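Local atomic coordinates of MtVAO615 (Myceliophthora thermophila, PDB entry 6F72), a protein that binds FAD through two covalent links and probably acts as a secreted oxidase, its reduced flavin reacting rapidly with molecular oxygen, although no substrate is known. Residues P193-Y207 / H215-G229. Numbering follows the deposited sequence.
With FAD (flavin-adenine dinucleotide), chain E.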
loop_
_atom_site.group_PDB
_atom_site.type_symbol
_atom_site.label_atom_id
_atom_site.label_comp_id
_atom_site.label_asym_id
_atom_site.label_seq_id
_atom_site.Cartn_x
_atom_site.Cartn_y
_atom_site.Cartn_z
ATOM N N PRO A 193 -3.091 -25.225 -4.937
ATOM C CA PRO A 193 -4.277 -24.369 -4.878
ATOM C C PRO A 193 -3.936 -22.950 -5.309
ATOM O O PRO A 193 -2.785 -22.503 -5.152
ATOM C CB PRO A 193 -4.681 -24.396 -3.398
ATOM C CG PRO A 193 -3.743 -25.354 -2.718
ATOM C CD PRO A 193 -2.554 -25.523 -3.596
ATOM N N ALA A 194 -4.928 -22.266 -5.867
ATOM C CA ALA A 194 -4.823 -20.871 -6.269
ATOM C C ALA A 194 -6.183 -20.178 -6.120
ATOM O O ALA A 194 -7.235 -20.830 -6.017
ATOM C CB ALA A 194 -4.320 -20.762 -7.700
ATOM N N ALA A 195 -6.141 -18.853 -6.108
ATOM C CA ALA A 195 -7.340 -18.033 -6.060
ATOM C C ALA A 195 -7.261 -16.979 -7.159
ATOM O O ALA A 195 -6.266 -16.260 -7.269
ATOM C CB ALA A 195 -7.481 -17.389 -4.694
ATOM N N LYS A 196 -8.294 -16.926 -7.997
ATOM C CA LYS A 196 -8.454 -15.830 -8.940
ATOM C C LYS A 196 -9.311 -14.771 -8.243
ATOM O O LYS A 196 -10.393 -15.079 -7.731
ATOM C CB LYS A 196 -9.104 -16.316 -10.230
ATOM C CG LYS A 196 -9.171 -15.260 -11.320
ATOM C CD LYS A 196 -9.777 -15.830 -12.592
ATOM C CE LYS A 196 -10.319 -14.719 -13.472
ATOM N NZ LYS A 196 -10.895 -15.268 -14.727
ATOM N N LEU A 197 -8.810 -13.538 -8.202
ATOM C CA LEU A 197 -9.475 -12.469 -7.455
ATOM C C LEU A 197 -9.672 -11.233 -8.306
ATOM O O LEU A 197 -8.733 -10.764 -8.944
ATOM C CB LEU A 197 -8.668 -12.105 -6.195
ATOM C CG LEU A 197 -8.232 -13.158 -5.168
ATOM C CD1 LEU A 197 -7.346 -12.510 -4.109
ATOM C CD2 LEU A 197 -9.413 -13.873 -4.517
ATOM N N GLY A 198 -10.900 -10.700 -8.306
ATOM C CA GLY A 198 -11.198 -9.470 -9.043
ATOM C C GLY A 198 -10.414 -8.282 -8.482
ATOM O O GLY A 198 -10.006 -8.296 -7.316
ATOM N N ALA A 199 -10.208 -7.262 -9.315
ATOM C CA ALA A 199 -9.351 -6.119 -8.996
ATOM C C ALA A 199 -9.712 -5.326 -7.725
ATOM O O ALA A 199 -8.843 -4.677 -7.138
ATOM C CB ALA A 199 -9.258 -5.195 -10.196
ATOM N N GLY A 200 -10.974 -5.397 -7.304
ATOM C CA GLY A 200 -11.454 -4.690 -6.114
ATOM C C GLY A 200 -11.426 -5.510 -4.835
ATOM O O GLY A 200 -11.812 -5.010 -3.786
ATOM N N VAL A 201 -10.975 -6.764 -4.909
ATOM C CA VAL A 201 -10.909 -7.628 -3.715
ATOM C C VAL A 201 -9.922 -7.025 -2.693
ATOM O O VAL A 201 -8.766 -6.721 -3.024
ATOM C CB VAL A 201 -10.563 -9.113 -4.048
ATOM C CG1 VAL A 201 -10.415 -9.958 -2.782
ATOM C CG2 VAL A 201 -11.636 -9.729 -4.944
ATOM N N GLU A 202 -10.420 -6.824 -1.475
ATOM C CA GLU A 202 -9.638 -6.233 -0.381
ATOM C C GLU A 202 -9.109 -7.329 0.530
ATOM O O GLU A 202 -9.612 -8.451 0.502
ATOM C CB GLU A 202 -10.491 -5.219 0.402
ATOM C CG GLU A 202 -10.893 -4.013 -0.430
ATOM C CD GLU A 202 -11.836 -3.088 0.292
ATOM O OE1 GLU A 202 -11.356 -2.234 1.066
ATOM O OE2 GLU A 202 -13.063 -3.216 0.083
ATOM N N GLY A 203 -8.083 -7.016 1.311
ATOM C CA GLY A 203 -7.430 -7.983 2.197
ATOM C C GLY A 203 -8.373 -8.878 2.975
ATOM O O GLY A 203 -8.209 -10.101 2.947
ATOM N N PHE A 204 -9.381 -8.273 3.612
ATOM C CA PHE A 204 -10.393 -8.997 4.413
ATOM C C PHE A 204 -11.265 -9.973 3.612
ATOM O O PHE A 204 -11.667 -11.019 4.133
ATOM C CB PHE A 204 -11.253 -8.031 5.249
ATOM C CG PHE A 204 -12.232 -7.193 4.447
ATOM C CD1 PHE A 204 -11.851 -5.951 3.910
ATOM C CD2 PHE A 204 -13.554 -7.619 4.267
ATOM C CE1 PHE A 204 -12.760 -5.170 3.194
ATOM C CE2 PHE A 204 -14.466 -6.842 3.551
ATOM C CZ PHE A 204 -14.071 -5.619 3.010
ATOM N N GLU A 205 -11.548 -9.610 2.361
ATOM C CA GLU A 205 -12.257 -10.468 1.425
ATOM C C GLU A 205 -11.375 -11.641 0.985
ATOM O O GLU A 205 -11.818 -12.800 1.019
ATOM C CB GLU A 205 -12.777 -9.645 0.236
ATOM C CG GLU A 205 -14.037 -8.842 0.579
ATOM C CD GLU A 205 -14.245 -7.595 -0.270
ATOM O OE1 GLU A 205 -13.305 -7.153 -0.969
ATOM O OE2 GLU A 205 -15.366 -7.050 -0.233
ATOM N N ALA A 206 -10.130 -11.343 0.605
ATOM C CA ALA A 206 -9.143 -12.378 0.280
ATOM C C ALA A 206 -8.968 -13.388 1.427
ATOM O O ALA A 206 -8.930 -14.595 1.179
ATOM C CB ALA A 206 -7.808 -11.750 -0.105
ATOM N N TYR A 207 -8.917 -12.901 2.669
ATOM C CA TYR A 207 -8.719 -13.757 3.853
ATOM C C TYR A 207 -9.925 -14.612 4.189
ATOM O O TYR A 207 -9.757 -15.784 4.538
ATOM C CB TYR A 207 -8.316 -12.946 5.094
ATOM C CG TYR A 207 -7.022 -12.166 4.962
ATOM C CD1 TYR A 207 -6.036 -12.537 4.032
ATOM C CD2 TYR A 207 -6.774 -11.064 5.781
ATOM C CE1 TYR A 207 -4.859 -11.819 3.906
ATOM C CE2 TYR A 207 -5.590 -10.340 5.666
ATOM C CZ TYR A 207 -4.642 -10.721 4.732
ATOM O OH TYR A 207 -3.469 -10.015 4.612
ATOM N N HIS A 215 -6.998 -22.531 3.481
ATOM C CA HIS A 215 -5.776 -21.925 2.921
ATOM C C HIS A 215 -5.441 -20.516 3.477
ATOM O O HIS A 215 -6.294 -19.849 4.083
ATOM C CB HIS A 215 -5.854 -21.878 1.390
ATOM C CG HIS A 215 -5.974 -23.228 0.753
ATOM N ND1 HIS A 215 -7.177 -23.736 0.319
ATOM C CD2 HIS A 215 -5.047 -24.185 0.498
ATOM C CE1 HIS A 215 -6.988 -24.947 -0.182
ATOM N NE2 HIS A 215 -5.704 -25.243 -0.083
ATOM N N ARG A 216 -4.193 -20.092 3.255
ATOM C CA ARG A 216 -3.713 -18.739 3.548
ATOM C C ARG A 216 -3.356 -18.054 2.236
ATOM O O ARG A 216 -2.927 -18.718 1.283
ATOM C CB ARG A 216 -2.452 -18.792 4.414
ATOM C CG ARG A 216 -2.567 -19.607 5.689
ATOM C CD ARG A 216 -1.197 -20.080 6.159
ATOM N NE ARG A 216 -1.282 -20.823 7.421
ATOM C CZ ARG A 216 -0.312 -21.573 7.931
ATOM N NH1 ARG A 216 0.844 -21.703 7.298
ATOM N NH2 ARG A 216 -0.506 -22.204 9.081
ATOM N N ILE A 217 -3.554 -16.740 2.182
ATOM C CA ILE A 217 -3.055 -15.908 1.076
ATOM C C ILE A 217 -2.168 -14.771 1.617
ATOM O O ILE A 217 -2.428 -14.222 2.695
ATOM C CB ILE A 217 -4.188 -15.360 0.162
ATOM C CG1 ILE A 217 -3.604 -14.713 -1.113
ATOM C CG2 ILE A 217 -5.099 -14.401 0.930
ATOM C CD1 ILE A 217 -4.601 -14.409 -2.215
ATOM N N VAL A 218 -1.137 -14.435 0.842
ATOM C CA VAL A 218 -0.204 -13.349 1.154
ATOM C C VAL A 218 -0.840 -11.972 0.883
ATOM O O VAL A 218 -1.074 -11.582 -0.275
ATOM C CB VAL A 218 1.150 -13.534 0.413
ATOM C CG1 VAL A 218 2.096 -12.371 0.665
ATOM C CG2 VAL A 218 1.804 -14.854 0.812
ATOM N N GLY A 219 -1.071 -11.232 1.969
ATOM C CA GLY A 219 -1.684 -9.917 1.894
ATOM C C GLY A 219 -1.264 -9.019 3.033
ATOM O O GLY A 219 -0.615 -9.464 3.985
ATOM N N GLY A 220 -1.674 -7.755 2.946
ATOM C CA GLY A 220 -1.267 -6.719 3.903
ATOM C C GLY A 220 -1.886 -6.818 5.284
ATOM O O GLY A 220 -2.853 -7.555 5.510
ATOM N N THR A 221 -1.318 -6.051 6.208
ATOM C CA THR A 221 -1.729 -6.076 7.604
ATOM C C THR A 221 -2.916 -5.152 7.797
ATOM O O THR A 221 -3.654 -5.264 8.790
ATOM C CB THR A 221 -0.595 -5.624 8.531
ATOM O OG1 THR A 221 -0.134 -4.334 8.111
ATOM C CG2 THR A 221 0.560 -6.619 8.492
ATOM N N CYS A 222 -3.085 -4.231 6.853
ATOM C CA CYS A 222 -4.215 -3.327 6.878
ATOM C C CYS A 222 -5.352 -3.995 6.068
ATOM O O CYS A 222 -5.241 -4.114 4.847
ATOM C CB CYS A 222 -3.804 -1.959 6.319
ATOM S SG CYS A 222 -2.432 -1.030 7.124
ATOM N N PRO A 223 -6.439 -4.454 6.749
ATOM C CA PRO A 223 -7.451 -5.313 6.078
ATOM C C PRO A 223 -8.165 -4.712 4.872
ATOM O O PRO A 223 -8.553 -5.454 3.968
ATOM C CB PRO A 223 -8.450 -5.637 7.192
ATOM C CG PRO A 223 -7.714 -5.384 8.464
ATOM C CD PRO A 223 -6.773 -4.248 8.174
ATOM N N THR A 224 -8.322 -3.389 4.855
ATOM C CA THR A 224 -9.045 -2.673 3.790
ATOM C C THR A 224 -8.203 -2.457 2.522
ATOM O O THR A 224 -8.718 -2.002 1.499
ATOM C CB THR A 224 -9.588 -1.296 4.285
ATOM O OG1 THR A 224 -8.487 -0.422 4.619
ATOM C CG2 THR A 224 -10.531 -1.470 5.487
ATOM N N VAL A 225 -6.910 -2.772 2.597
ATOM C CA VAL A 225 -5.986 -2.636 1.451
ATOM C C VAL A 225 -6.375 -3.552 0.284
ATOM O O VAL A 225 -6.732 -4.703 0.508
ATOM C CB VAL A 225 -4.527 -2.864 1.896
ATOM C CG1 VAL A 225 -3.594 -3.073 0.710
ATOM C CG2 VAL A 225 -4.082 -1.665 2.728
ATOM N N GLY A 226 -6.333 -3.014 -0.938
ATOM C CA GLY A 226 -6.678 -3.773 -2.134
ATOM C C GLY A 226 -5.550 -4.707 -2.568
ATOM O O GLY A 226 -4.545 -4.245 -3.138
ATOM N N ILE A 227 -5.744 -6.010 -2.322
ATOM C CA ILE A 227 -4.730 -7.055 -2.580
ATOM C C ILE A 227 -4.291 -7.169 -4.043
ATOM O O ILE A 227 -3.126 -7.426 -4.307
ATOM C CB ILE A 227 -5.131 -8.429 -1.965
ATOM C CG1 ILE A 227 -3.906 -9.338 -1.812
ATOM C CG2 ILE A 227 -6.288 -9.096 -2.717
ATOM C CD1 ILE A 227 -4.179 -10.619 -1.045
ATOM N N VAL A 228 -5.210 -6.940 -4.972
ATOM C CA VAL A 228 -4.970 -7.062 -6.419
ATOM C C VAL A 228 -4.455 -5.736 -7.004
ATOM O O VAL A 228 -3.919 -5.695 -8.116
ATOM C CB VAL A 228 -6.264 -7.527 -7.133
ATOM C CG1 VAL A 228 -6.014 -7.892 -8.601
ATOM C CG2 VAL A 228 -6.866 -8.728 -6.403
ATOM N N GLY A 229 -4.617 -4.655 -6.239
ATOM C CA GLY A 229 -4.261 -3.318 -6.702
ATOM C C GLY A 229 -2.790 -2.974 -6.525
ATOM O O GLY A 229 -1.907 -3.794 -6.794
HETATM P PA FAD E . -5.180 2.519 -4.509
HETATM O O1A FAD E . -4.798 3.887 -4.006
HETATM O O2A FAD E . -6.592 2.359 -5.000
HETATM O O5B FAD E . -4.145 2.104 -5.666
HETATM C C5B FAD E . -2.741 2.336 -5.546
HETATM C C4B FAD E . -2.075 2.448 -6.912
HETATM O O4B FAD E . -2.334 1.264 -7.671
HETATM C C3B FAD E . -2.565 3.606 -7.760
HETATM O O3B FAD E . -1.436 4.083 -8.503
HETATM C C2B FAD E . -3.573 2.989 -8.715
HETATM O O2B FAD E . -3.629 3.691 -9.959
HETATM C C1B FAD E . -3.029 1.581 -8.889
HETATM N N9A FAD E . -4.062 0.538 -9.097
HETATM C C8A FAD E . -4.840 -0.002 -8.135
HETATM N N7A FAD E . -5.649 -0.959 -8.654
HETATM C C5A FAD E . -5.379 -1.043 -9.967
HETATM C C6A FAD E . -5.876 -1.852 -11.101
HETATM N N6A FAD E . -6.852 -2.765 -10.896
HETATM N N1A FAD E . -5.340 -1.636 -12.325
HETATM C C2A FAD E . -4.370 -0.719 -12.537
HETATM N N3A FAD E . -3.864 0.050 -11.541
HETATM C C4A FAD E . -4.322 -0.063 -10.260
HETATM N N1 FAD E . 1.544 -2.169 2.145
HETATM C C2 FAD E . 2.262 -3.259 2.518
HETATM O O2 FAD E . 3.122 -3.718 1.729
HETATM N N3 FAD E . 2.077 -3.858 3.715
HETATM C C4 FAD E . 1.192 -3.432 4.630
HETATM O O4 FAD E . 1.058 -4.018 5.728
HETATM C C4X FAD E . 0.363 -2.254 4.290
HETATM N N5 FAD E . -0.561 -1.768 5.145
HETATM C C5X FAD E . -1.320 -0.678 4.832
HETATM C C6 FAD E . -2.284 -0.189 5.740
HETATM C C7 FAD E . -3.058 0.938 5.385
HETATM C C7M FAD E . -4.083 1.454 6.379
HETATM C C8 FAD E . -2.867 1.604 4.045
HETATM C C8M FAD E . -3.715 2.758 3.530
HETATM C C9 FAD E . -1.913 1.102 3.165
HETATM C C9A FAD E . -1.131 -0.007 3.501
HETATM N N10 FAD E . -0.179 -0.516 2.586
HETATM C C10 FAD E . 0.599 -1.632 2.960
HETATM C "C1'" FAD E . 0.046 0.163 1.312
HETATM C "C2'" FAD E . -0.483 -0.461 0.055
HETATM O "O2'" FAD E . 0.350 -1.574 -0.259
HETATM C "C3'" FAD E . -0.362 0.622 -1.010
HETATM O "O3'" FAD E . -0.919 1.870 -0.545
HETATM C "C4'" FAD E . -1.036 0.200 -2.307
HETATM O "O4'" FAD E . -0.697 1.126 -3.341
HETATM C "C5'" FAD E . -2.550 0.058 -2.138
HETATM O "O5'" FAD E . -3.182 -0.236 -3.374
HETATM P P FAD E . -4.779 -0.116 -3.493
HETATM O O1P FAD E . -5.404 -0.834 -2.331
HETATM O O2P FAD E . -5.103 -0.482 -4.924
HETATM O O3P FAD E . -4.996 1.473 -3.304
HETATM O O HOH W 1 -7.568 -5.257 -4.908
HETATM O O HOH W 2 -1.477 -12.461 4.731
#
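Gly203 and Phe204, the first residues of helix 203-212, give their backbone N-H groups to the FAD-binding loop of this PCMH-type domain: Gly203 N to Val225 O at 2.8 Å, and Phe204 N to Pro223 O. The CD1 edge of the Phe204 ring lies beside that same Pro223 oxygen, in plane. Glu202, the N-cap residue, runs alongside residues 224-225. Its CB sits 3.8 Å from Val225 O, CG and CD pass Thr224 O, and OE1 ends 2.7 Å from Thr224 O, carried there by an extended chain with CG beside the backbone N (chi1 -65°); OE2 makes a salt bridge with Lys177. From the helix, Ala206 CB touches Ile217 CG2 and Ile227 CD1, and Tyr207 CD1 packs on Ile217 CG2 at 3.7 Å. Leu197 meets Ile217 tip to tip, CD1 to CD1, and the same CD1 touches Ile227 CG2. Val228 CG2 packs on Leu197 CB, while a water bonded to Ala199 O, Val201 O and Val228 N ties the two backbones together. At the far end, Pro193 CB lies over one face of the His215 imidazole. Toward the cofactor, Gly226 N donates to pyrophosphate O1P and Cys222 SG is covalently bonded to flavin C6.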